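Methyltransferase type 12 (Clostridium thermocellum, PDB 3JWG) probably methylates the 2'-oxygen of the 3'-terminal nucleotide of small RNAs with S-adenosyl-L-methionine, this chain being the C-terminal methyltransferase domain of a bacterial Hen1. Local coordinates at residues I34-G39 / D104-I109; T57-S62 / S87-S92; I137-N142 / T202-F207; P141-N146 / E165-E170. One frame throughout, in Å; residues are numbered along the deposited sequence.

Contact 1. Residues I34-G39 / D104-I109. With MG (magnesium ion), chain B.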
# COMPACT_ATOMS: atom_id res chain seq x y z
N ILE A 34 -2.29 2.67 -8.46
CA ILE A 34 -2.21 1.22 -8.49
C ILE A 34 -1.90 0.73 -7.08
O ILE A 34 -0.93 1.18 -6.45
CB ILE A 34 -1.12 0.73 -9.50
CG1 ILE A 34 -1.07 -0.80 -9.48
CG2 ILE A 34 0.23 1.34 -9.17
CD1 ILE A 34 -0.21 -1.39 -10.58
N ASP A 35 -2.73 -0.16 -6.57
CA ASP A 35 -2.55 -0.69 -5.22
C ASP A 35 -1.96 -2.08 -5.33
O ASP A 35 -2.62 -3.03 -5.76
CB ASP A 35 -3.90 -0.70 -4.49
CG ASP A 35 -3.78 -1.11 -3.03
OD1 ASP A 35 -2.73 -0.86 -2.40
OD2 ASP A 35 -4.77 -1.68 -2.51
N LEU A 36 -0.69 -2.17 -4.95
CA LEU A 36 0.04 -3.43 -4.99
C LEU A 36 -0.24 -4.20 -3.70
O LEU A 36 0.15 -3.77 -2.61
CB LEU A 36 1.53 -3.12 -5.16
CG LEU A 36 1.81 -2.30 -6.42
CD1 LEU A 36 3.27 -1.86 -6.46
CD2 LEU A 36 1.45 -3.14 -7.66
N GLY A 37 -0.93 -5.33 -3.84
CA GLY A 37 -1.31 -6.17 -2.71
C GLY A 37 -2.65 -5.68 -2.20
O GLY A 37 -2.87 -5.54 -0.99
N CYS A 38 -3.56 -5.43 -3.14
CA CYS A 38 -4.88 -4.90 -2.82
C CYS A 38 -5.78 -5.72 -1.90
O CYS A 38 -6.74 -5.18 -1.35
CB CYS A 38 -5.65 -4.58 -4.11
SG CYS A 38 -6.16 -6.04 -5.07
N GLY A 39 -5.50 -7.00 -1.74
CA GLY A 39 -6.34 -7.81 -0.88
C GLY A 39 -7.78 -7.80 -1.37
O GLY A 39 -8.02 -7.89 -2.58
N ASP A 104 0.33 7.40 -11.44
CA ASP A 104 0.80 8.60 -10.75
C ASP A 104 1.31 8.22 -9.35
O ASP A 104 2.21 8.85 -8.81
CB ASP A 104 -0.32 9.63 -10.58
CG ASP A 104 -0.78 10.22 -11.90
OD1 ASP A 104 0.08 10.55 -12.75
OD2 ASP A 104 -2.00 10.36 -12.08
N ALA A 105 0.70 7.19 -8.77
CA ALA A 105 1.10 6.75 -7.44
C ALA A 105 0.83 5.28 -7.23
O ALA A 105 -0.08 4.70 -7.84
CB ALA A 105 0.35 7.56 -6.38
N ALA A 106 1.63 4.67 -6.36
CA ALA A 106 1.47 3.27 -6.01
C ALA A 106 1.30 3.22 -4.50
O ALA A 106 1.97 3.95 -3.76
CB ALA A 106 2.70 2.45 -6.43
N THR A 107 0.38 2.38 -4.04
CA THR A 107 0.15 2.21 -2.61
C THR A 107 0.53 0.77 -2.25
O THR A 107 0.30 -0.17 -3.01
CB THR A 107 -1.33 2.48 -2.24
OG1 THR A 107 -2.18 1.65 -3.04
CG2 THR A 107 -1.69 3.95 -2.50
N VAL A 108 1.13 0.63 -1.07
CA VAL A 108 1.61 -0.65 -0.57
C VAL A 108 1.18 -0.77 0.88
O VAL A 108 1.83 -0.23 1.78
CB VAL A 108 3.16 -0.70 -0.66
CG1 VAL A 108 3.68 -2.05 -0.21
CG2 VAL A 108 3.60 -0.38 -2.08
N ILE A 109 0.07 -1.46 1.12
CA ILE A 109 -0.47 -1.61 2.46
C ILE A 109 -0.49 -3.07 2.89
O ILE A 109 -1.00 -3.93 2.17
CB ILE A 109 -1.91 -1.03 2.52
CG1 ILE A 109 -1.91 0.39 1.95
CG2 ILE A 109 -2.43 -1.05 3.96
CD1 ILE A 109 -3.29 0.98 1.78
MG MG B . -2.74 -3.91 0.63
O HOH W 1 -1.39 -2.62 -0.91
O HOH W 2 -4.63 -2.30 0.05
O HOH W 3 -4.64 -4.72 2.11
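Strands 34-36 and 105-109 run parallel with their axes 4.7 Å apart and 28° askew, joined where Ile34 N donates to Ala105 O, Thr107 N to Ile34 O and Leu36 N to Thr107 O. On the face that carries Asp35 and Thr107, the two side chains cross at about a right angle. With CG anti to the backbone N (chi1 -174°), the Asp35 carboxylate swings toward the neighbouring strand, and Thr107 OG1 donates a hydrogen bond to Asp35 OD1 over 2.6 Å, coming from above the carboxylate plane. Water 1 donates to the same Asp35 OD1 and to Leu36 O while accepting from Ile109 N, so it bridges the two strands just beyond their last direct bond. These are the first and fourth strands of a Rossmann-like methyltransferase sheet, and the glycine-bearing loop that follows the first one starts here as a type II turn from Asp35 to Cys38. Gly37 takes a positive phi of 89° in it, and its carbonyl O binds magnesium at 2.3 Å. Ile109 O completes the protein's share of the site at 2.3 Å, alongside waters 1, 2 and 3. Asp35 thus acts from the second shell: OD1 holds water 1, and OD2 accepts from water 2 at 2.6 Å. On the other face, Ile34 CG2 rests 3.9 Å from Ala106 CB, and Leu127 of helix 117-131 packs on Ala106.

Contact 2. Residues T57-S62 / S87-S92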
# COMPACT_ATOMS: atom_id res chain seq x y z
N THR A 57 -6.36 0.70 -10.01
CA THR A 57 -5.96 -0.67 -10.31
C THR A 57 -5.49 -1.42 -9.07
O THR A 57 -4.62 -0.95 -8.34
CB THR A 57 -4.83 -0.67 -11.35
OG1 THR A 57 -5.28 0.01 -12.54
CG2 THR A 57 -4.42 -2.10 -11.69
N GLY A 58 -6.07 -2.60 -8.86
CA GLY A 58 -5.70 -3.43 -7.72
C GLY A 58 -4.96 -4.67 -8.20
O GLY A 58 -5.39 -5.32 -9.15
N VAL A 59 -3.85 -4.99 -7.54
CA VAL A 59 -3.05 -6.16 -7.90
C VAL A 59 -2.82 -7.02 -6.65
O VAL A 59 -2.57 -6.49 -5.57
CB VAL A 59 -1.67 -5.74 -8.45
CG1 VAL A 59 -0.88 -6.96 -8.87
CG2 VAL A 59 -1.84 -4.79 -9.63
N ASP A 60 -2.94 -8.33 -6.80
CA ASP A 60 -2.71 -9.23 -5.67
C ASP A 60 -2.02 -10.50 -6.18
O ASP A 60 -2.09 -10.82 -7.38
CB ASP A 60 -4.03 -9.59 -4.98
CG ASP A 60 -3.84 -9.99 -3.51
OD1 ASP A 60 -3.66 -9.09 -2.66
OD2 ASP A 60 -3.87 -11.21 -3.21
N VAL A 61 -1.35 -11.21 -5.28
CA VAL A 61 -0.64 -12.43 -5.62
C VAL A 61 -1.58 -13.63 -5.70
O VAL A 61 -1.29 -14.61 -6.39
CB VAL A 61 0.46 -12.76 -4.58
CG1 VAL A 61 1.45 -11.62 -4.48
CG2 VAL A 61 -0.18 -13.02 -3.22
N SER A 62 -2.70 -13.53 -5.00
CA SER A 62 -3.67 -14.62 -4.95
C SER A 62 -4.89 -14.48 -5.85
O SER A 62 -5.58 -13.45 -5.86
CB SER A 62 -4.14 -14.82 -3.51
OG SER A 62 -5.29 -15.64 -3.45
N SER A 87 -9.65 -1.64 -12.44
CA SER A 87 -9.04 -2.82 -13.04
C SER A 87 -8.38 -3.67 -11.95
O SER A 87 -7.86 -3.14 -10.97
CB SER A 87 -8.00 -2.40 -14.07
OG SER A 87 -7.20 -3.50 -14.45
N LEU A 88 -8.42 -4.98 -12.13
CA LEU A 88 -7.81 -5.90 -11.17
C LEU A 88 -7.09 -7.01 -11.92
O LEU A 88 -7.58 -7.48 -12.94
CB LEU A 88 -8.88 -6.54 -10.28
CG LEU A 88 -9.70 -5.69 -9.31
CD1 LEU A 88 -10.88 -6.49 -8.81
CD2 LEU A 88 -8.84 -5.23 -8.16
N PHE A 89 -5.92 -7.41 -11.43
CA PHE A 89 -5.18 -8.50 -12.06
C PHE A 89 -4.21 -9.15 -11.10
O PHE A 89 -3.81 -8.55 -10.09
CB PHE A 89 -4.47 -8.02 -13.35
CG PHE A 89 -3.27 -7.15 -13.12
CD1 PHE A 89 -2.01 -7.71 -12.93
CD2 PHE A 89 -3.40 -5.76 -13.15
CE1 PHE A 89 -0.88 -6.90 -12.80
CE2 PHE A 89 -2.28 -4.94 -13.01
CZ PHE A 89 -1.02 -5.51 -12.84
N GLN A 90 -3.84 -10.39 -11.39
CA GLN A 90 -2.94 -11.15 -10.54
C GLN A 90 -1.49 -10.96 -10.93
O GLN A 90 -1.16 -10.80 -12.11
CB GLN A 90 -3.32 -12.64 -10.59
CG GLN A 90 -2.59 -13.51 -9.57
CD GLN A 90 -3.13 -14.93 -9.52
OE1 GLN A 90 -2.69 -15.74 -8.70
NE2 GLN A 90 -4.08 -15.24 -10.39
N SER A 91 -0.61 -10.97 -9.93
CA SER A 91 0.82 -10.82 -10.15
C SER A 91 1.59 -11.30 -8.93
O SER A 91 1.12 -11.17 -7.80
CB SER A 91 1.18 -9.36 -10.42
OG SER A 91 2.59 -9.22 -10.51
N SER A 92 2.78 -11.84 -9.17
CA SER A 92 3.62 -12.34 -8.10
C SER A 92 4.45 -11.21 -7.50
O SER A 92 5.14 -11.40 -6.50
CB SER A 92 4.55 -13.44 -8.62
OG SER A 92 5.50 -12.92 -9.53
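Val59 turns CG1 anti to its own N (chi1 -178°), which sends CG2 toward the ring of Phe89, while Phe89 sets CG between its N and carbonyl carbon (chi1 73°) and so folds that ring back against strand 57-60. The outcome is a CH-pi contact: Val59 CG2 stands over one ring face, 3.7 Å from the Phe89 centroid and displaced toward the rim. Thr57 CG2 approaches the same ring obliquely, 3.8 Å from Phe89 CE2, and Val59 CG1 meets Ser91 CB at 3.5 Å. The strands that carry these groups are parallel, and Gly58, Phe89 and Ser91 each donate a backbone N-H across; Asp60 N to Phe89 O is a weak fourth bond. Strand 86-90 is the outermost on this side of the methyltransferase sheet, reached from strand 55-60 through helices 63-73 and 80-83 in a beta-alpha-beta crossover. On the face opposite Phe89, Gly58 lets its neighbour close in, Leu88 CD2 lying 3.6 Å from Gly58 CA. Where strand 57-60 ends, Asp60 OD2 accepts from Ser62 N at 3.2 Å, an Asx turn leading into helix 63-73, whose N-cap is Ser62. The other oxygen, Asp60 OD1, takes the N-H of Gly39, tying this strand end to the glycine-bearing loop. Val61 lies at the exposed end of the pairing, with its CA 3.1 Å from Ser91 O.

Contact 3. Residues I137-N142 / T202-F207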
# COMPACT_ATOMS: atom_id res chain seq x y z
N ILE A 137 3.34 5.23 -1.53
CA ILE A 137 2.89 5.26 -0.14
C ILE A 137 2.99 3.85 0.43
O ILE A 137 2.33 2.93 -0.06
CB ILE A 137 1.42 5.73 -0.04
CG1 ILE A 137 1.29 7.15 -0.60
CG2 ILE A 137 0.95 5.68 1.41
CD1 ILE A 137 -0.15 7.65 -0.68
N VAL A 138 3.84 3.68 1.44
CA VAL A 138 4.01 2.37 2.07
C VAL A 138 3.51 2.44 3.50
O VAL A 138 3.95 3.30 4.27
CB VAL A 138 5.50 1.92 2.10
CG1 VAL A 138 5.61 0.52 2.69
CG2 VAL A 138 6.11 1.96 0.70
N SER A 139 2.59 1.55 3.85
CA SER A 139 2.03 1.50 5.19
C SER A 139 2.30 0.13 5.80
O SER A 139 2.11 -0.90 5.14
CB SER A 139 0.52 1.76 5.15
OG SER A 139 -0.06 1.69 6.44
N THR A 140 2.73 0.11 7.05
CA THR A 140 3.03 -1.14 7.73
C THR A 140 2.89 -0.91 9.24
O THR A 140 3.05 0.21 9.72
CB THR A 140 4.47 -1.61 7.38
OG1 THR A 140 4.66 -2.96 7.82
CG2 THR A 140 5.51 -0.71 8.03
N PRO A 141 2.57 -1.97 9.99
CA PRO A 141 2.41 -1.90 11.44
C PRO A 141 3.66 -1.42 12.17
O PRO A 141 4.78 -1.62 11.70
CB PRO A 141 2.07 -3.34 11.83
CG PRO A 141 1.35 -3.86 10.64
CD PRO A 141 2.16 -3.29 9.47
N ASN A 142 3.46 -0.77 13.31
CA ASN A 142 4.59 -0.35 14.13
C ASN A 142 4.64 -1.45 15.19
O ASN A 142 3.79 -1.51 16.08
CB ASN A 142 4.33 1.01 14.78
CG ASN A 142 5.15 1.22 16.05
OD1 ASN A 142 6.28 0.73 16.16
ND2 ASN A 142 4.59 1.97 16.99
N THR A 202 0.27 2.20 13.46
CA THR A 202 0.72 2.12 12.08
C THR A 202 1.74 3.20 11.73
O THR A 202 1.70 4.31 12.27
CB THR A 202 -0.48 2.25 11.11
OG1 THR A 202 -1.39 1.17 11.35
CG2 THR A 202 -0.04 2.22 9.66
N GLN A 203 2.65 2.86 10.83
CA GLN A 203 3.65 3.82 10.39
C GLN A 203 3.56 3.89 8.86
O GLN A 203 3.24 2.90 8.20
CB GLN A 203 5.05 3.42 10.87
CG GLN A 203 5.52 2.02 10.53
CD GLN A 203 6.87 1.67 11.17
OE1 GLN A 203 7.72 2.54 11.40
NE2 GLN A 203 7.08 0.38 11.43
N MET A 204 3.80 5.08 8.32
CA MET A 204 3.70 5.26 6.88
C MET A 204 4.84 6.10 6.32
O MET A 204 5.25 7.09 6.92
CB MET A 204 2.35 5.92 6.55
CG MET A 204 2.15 6.36 5.11
SD MET A 204 0.51 7.14 4.92
CE MET A 204 -0.50 5.76 5.30
N GLY A 205 5.35 5.66 5.17
CA GLY A 205 6.42 6.38 4.52
C GLY A 205 5.87 6.86 3.18
O GLY A 205 5.27 6.08 2.44
N VAL A 206 6.03 8.15 2.89
CA VAL A 206 5.57 8.70 1.62
C VAL A 206 6.82 9.04 0.82
O VAL A 206 7.63 9.89 1.21
CB VAL A 206 4.69 9.95 1.83
CG1 VAL A 206 4.21 10.49 0.47
CG2 VAL A 206 3.50 9.59 2.70
N PHE A 207 6.98 8.34 -0.30
CA PHE A 207 8.14 8.52 -1.16
C PHE A 207 7.77 9.40 -2.34
O PHE A 207 6.71 9.22 -2.95
CB PHE A 207 8.62 7.16 -1.69
CG PHE A 207 9.10 6.21 -0.63
CD1 PHE A 207 10.47 6.03 -0.41
CD2 PHE A 207 8.20 5.45 0.11
CE1 PHE A 207 10.93 5.10 0.53
CE2 PHE A 207 8.65 4.52 1.05
CZ PHE A 207 10.02 4.34 1.26
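Ile137 and Met204 cross on one face of an antiparallel pair, strands 137-141 and 202-207, with Ile137 CG2 3.8 Å from Met204 SD. The thioether is bent at its last torsion (chi3 -63°), which turns CE back over Ser139 CB. Helix 13-27 covers this face, with Val21 on Met204 and Val24 on Ile137. On the opposite face Val138 CG2 meets the Phe207 ring obliquely, 3.6 Å from CE2, and Phe128 packs on the same ring. Between these layers Val138 and Gly205 form a hydrogen-bonded pair, its Val138 N to Gly205 O bond nearly straight at 176°; Thr140 and Gln203 form the next. This antiparallel neighbour beside the fifth parallel strand, strand order 3-2-1-4-5-7-6, is the signature of the class I methyltransferase fold. Toward Pro141 the fit slackens: the side chains of Pro141 and Thr202 diverge and both residues are partly exposed, though Thr202 CG2 still closes on Ser139 OG at 3.3 Å. Gln203 adds a side-chain bond at the strand's last residue: lying beside Thr140, it donates from NE2 to Pro141 O at 3.1 Å from above the carbonyl plane. That amide also makes a weak bond to Thr167 O, while Thr140 OG1 bonds to Glu113. Apolar packing and backbone bonds thus hold the Ile137-Val138 end, whereas at Thr140-Pro141 a buried glutamine amide adds directional bonds as the chain leaves the strand.

Contact 4. Residues P141-N146 / E165-E170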
# COMPACT_ATOMS: atom_id res chain seq x y z
N PRO A 141 2.57 -1.97 9.99
CA PRO A 141 2.41 -1.90 11.44
C PRO A 141 3.66 -1.42 12.17
O PRO A 141 4.78 -1.62 11.70
CB PRO A 141 2.07 -3.34 11.83
CG PRO A 141 1.35 -3.86 10.64
CD PRO A 141 2.16 -3.29 9.47
N ASN A 142 3.46 -0.77 13.31
CA ASN A 142 4.59 -0.35 14.13
C ASN A 142 4.64 -1.45 15.19
O ASN A 142 3.79 -1.51 16.08
CB ASN A 142 4.33 1.01 14.78
CG ASN A 142 5.15 1.22 16.05
OD1 ASN A 142 6.28 0.73 16.16
ND2 ASN A 142 4.59 1.97 16.99
N LYS A 143 5.62 -2.34 15.07
CA LYS A 143 5.73 -3.45 16.01
C LYS A 143 5.77 -3.03 17.48
O LYS A 143 5.21 -3.71 18.33
CB LYS A 143 6.96 -4.31 15.71
CG LYS A 143 7.09 -5.48 16.68
CD LYS A 143 8.00 -6.60 16.17
CE LYS A 143 9.44 -6.18 16.11
NZ LYS A 143 10.32 -7.39 15.98
N GLU A 144 6.43 -1.91 17.75
CA GLU A 144 6.57 -1.42 19.12
C GLU A 144 5.24 -1.18 19.81
O GLU A 144 5.14 -1.28 21.04
CB GLU A 144 7.39 -0.13 19.10
CG GLU A 144 8.84 -0.36 18.69
CD GLU A 144 9.57 0.92 18.44
OE1 GLU A 144 9.60 1.38 17.28
OE2 GLU A 144 10.11 1.48 19.42
N TYR A 145 4.21 -0.88 19.02
CA TYR A 145 2.90 -0.64 19.57
C TYR A 145 2.39 -1.84 20.37
O TYR A 145 1.67 -1.68 21.36
CB TYR A 145 1.90 -0.33 18.46
CG TYR A 145 0.57 0.16 18.97
CD1 TYR A 145 0.43 1.46 19.44
CD2 TYR A 145 -0.54 -0.68 19.00
CE1 TYR A 145 -0.79 1.93 19.92
CE2 TYR A 145 -1.77 -0.23 19.49
CZ TYR A 145 -1.88 1.08 19.95
OH TYR A 145 -3.09 1.54 20.42
N ASN A 146 2.75 -3.04 19.93
CA ASN A 146 2.31 -4.25 20.59
C ASN A 146 3.07 -4.56 21.88
O ASN A 146 2.70 -5.48 22.61
CB ASN A 146 2.39 -5.44 19.63
CG ASN A 146 1.53 -5.25 18.39
OD1 ASN A 146 1.90 -4.53 17.46
ND2 ASN A 146 0.37 -5.90 18.37
N GLU A 165 6.47 -7.94 12.35
CA GLU A 165 6.18 -6.53 12.11
C GLU A 165 7.51 -5.81 12.34
O GLU A 165 8.38 -6.31 13.07
CB GLU A 165 5.13 -6.00 13.08
CG GLU A 165 3.85 -6.79 13.04
CD GLU A 165 2.75 -6.21 13.88
OE1 GLU A 165 3.05 -5.55 14.91
OE2 GLU A 165 1.57 -6.42 13.53
N TRP A 166 7.66 -4.66 11.72
CA TRP A 166 8.89 -3.89 11.82
C TRP A 166 8.78 -2.80 12.86
O TRP A 166 7.70 -2.25 13.07
CB TRP A 166 9.19 -3.22 10.48
CG TRP A 166 9.39 -4.15 9.32
CD1 TRP A 166 9.16 -5.50 9.30
CD2 TRP A 166 9.87 -3.80 8.02
NE1 TRP A 166 9.47 -6.01 8.05
CE2 TRP A 166 9.91 -4.99 7.25
CE3 TRP A 166 10.27 -2.60 7.43
CZ2 TRP A 166 10.33 -5.01 5.92
CZ3 TRP A 166 10.70 -2.61 6.10
CH2 TRP A 166 10.72 -3.81 5.36
N THR A 167 9.90 -2.50 13.52
CA THR A 167 9.92 -1.43 14.52
C THR A 167 10.00 -0.14 13.71
O THR A 167 10.20 -0.17 12.49
CB THR A 167 11.16 -1.50 15.43
OG1 THR A 167 12.34 -1.41 14.63
CG2 THR A 167 11.18 -2.81 16.24
N ARG A 168 9.85 0.99 14.38
CA ARG A 168 9.93 2.27 13.68
C ARG A 168 11.33 2.50 13.12
O ARG A 168 11.49 3.04 12.02
CB ARG A 168 9.52 3.40 14.62
CG ARG A 168 8.02 3.41 14.91
CD ARG A 168 7.67 4.34 16.07
NE ARG A 168 8.27 3.90 17.32
CZ ARG A 168 8.19 4.56 18.47
NH1 ARG A 168 7.53 5.71 18.53
NH2 ARG A 168 8.77 4.08 19.56
N LYS A 169 12.34 2.07 13.86
CA LYS A 169 13.72 2.23 13.41
C LYS A 169 14.00 1.35 12.19
O LYS A 169 14.69 1.76 11.25
CB LYS A 169 14.69 1.85 14.53
CG LYS A 169 16.15 1.91 14.13
CD LYS A 169 17.05 1.41 15.24
CE LYS A 169 18.51 1.46 14.82
NZ LYS A 169 18.90 2.85 14.46
N GLU A 170 13.46 0.14 12.21
CA GLU A 170 13.65 -0.78 11.11
C GLU A 170 12.98 -0.26 9.85
O GLU A 170 13.55 -0.31 8.77
CB GLU A 170 13.08 -2.16 11.45
CG GLU A 170 13.82 -2.83 12.59
CD GLU A 170 13.28 -4.19 12.91
OE1 GLU A 170 12.04 -4.36 12.88
OE2 GLU A 170 14.09 -5.10 13.21
O HOH W 4 5.54 -3.74 10.28
O HOH W 5 11.03 -6.74 13.58
O HOH W 6 12.32 1.99 16.80
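One carboxylate oxygen, Glu144 OE1, is held by both the backbone and the side chain of a single residue, accepting from Arg168 N at 2.9 Å and from Arg168 NE at 2.8 Å. The guanidinium makes a side-on salt bridge through NE and NH2, for Arg168 NH2 donates to Glu144 OE2 at 2.9 Å. Both carboxylate oxygens lie near the guanidinium plane, yet the two planes are 60° apart, so the arginine meets Glu144 from above its carboxylate. A bend in Arg168 (chi3 -64°) folds the group back to this position, and NH2 has a second partner in Glu197 O. All this happens at the first turn of helix 168-182, where Thr167 is the N-cap. Thr167 N donates to Glu170 OE1, and the pair fits a capping box whose return bond to Thr167 OG1 is less sure. The helix end would probably stabilise the negative charge of Glu144. Next to this, Lys143 N donates to Trp166 O at 2.9 Å, and Lys143 crosses Glu165 obliquely, its CB 3.6 Å from Glu165 CB, passing CD close to Glu165 O. Water 5 bridges Lys143 NZ, Glu165 O and Glu170 OE1. Glu165 OE2 lies 3.6 Å from Pro141 CB and also bonds to His162.

How the contacts relate
Contacts 2, 1 and 3 are every other strand pairing across one sheet, and the fourth holds the chain just after it leaves strand 135-141. Contacts 1 and 2, centres 10 Å apart, join through Asp35 N to Thr57 O (2.7 Å) and Gly37 N to Val59 O (2.6 Å), both probable hydrogen bonds. On the other flank, Val108 O and Ser139 N, 2.8 Å apart, join contact 1 to contact 3. Magnesium sits at the C-terminal ends of the two central strands, in contact 1: the side chains of Asp60 in contact 2, Ser139 in contact 3 and Pro141 in contact 4 are about 6, 8 and 10 Å from it. Contacts 3 and 4 share Pro141 and Asn142, whereas contacts 2 and 4 lie 27 Å apart between centres.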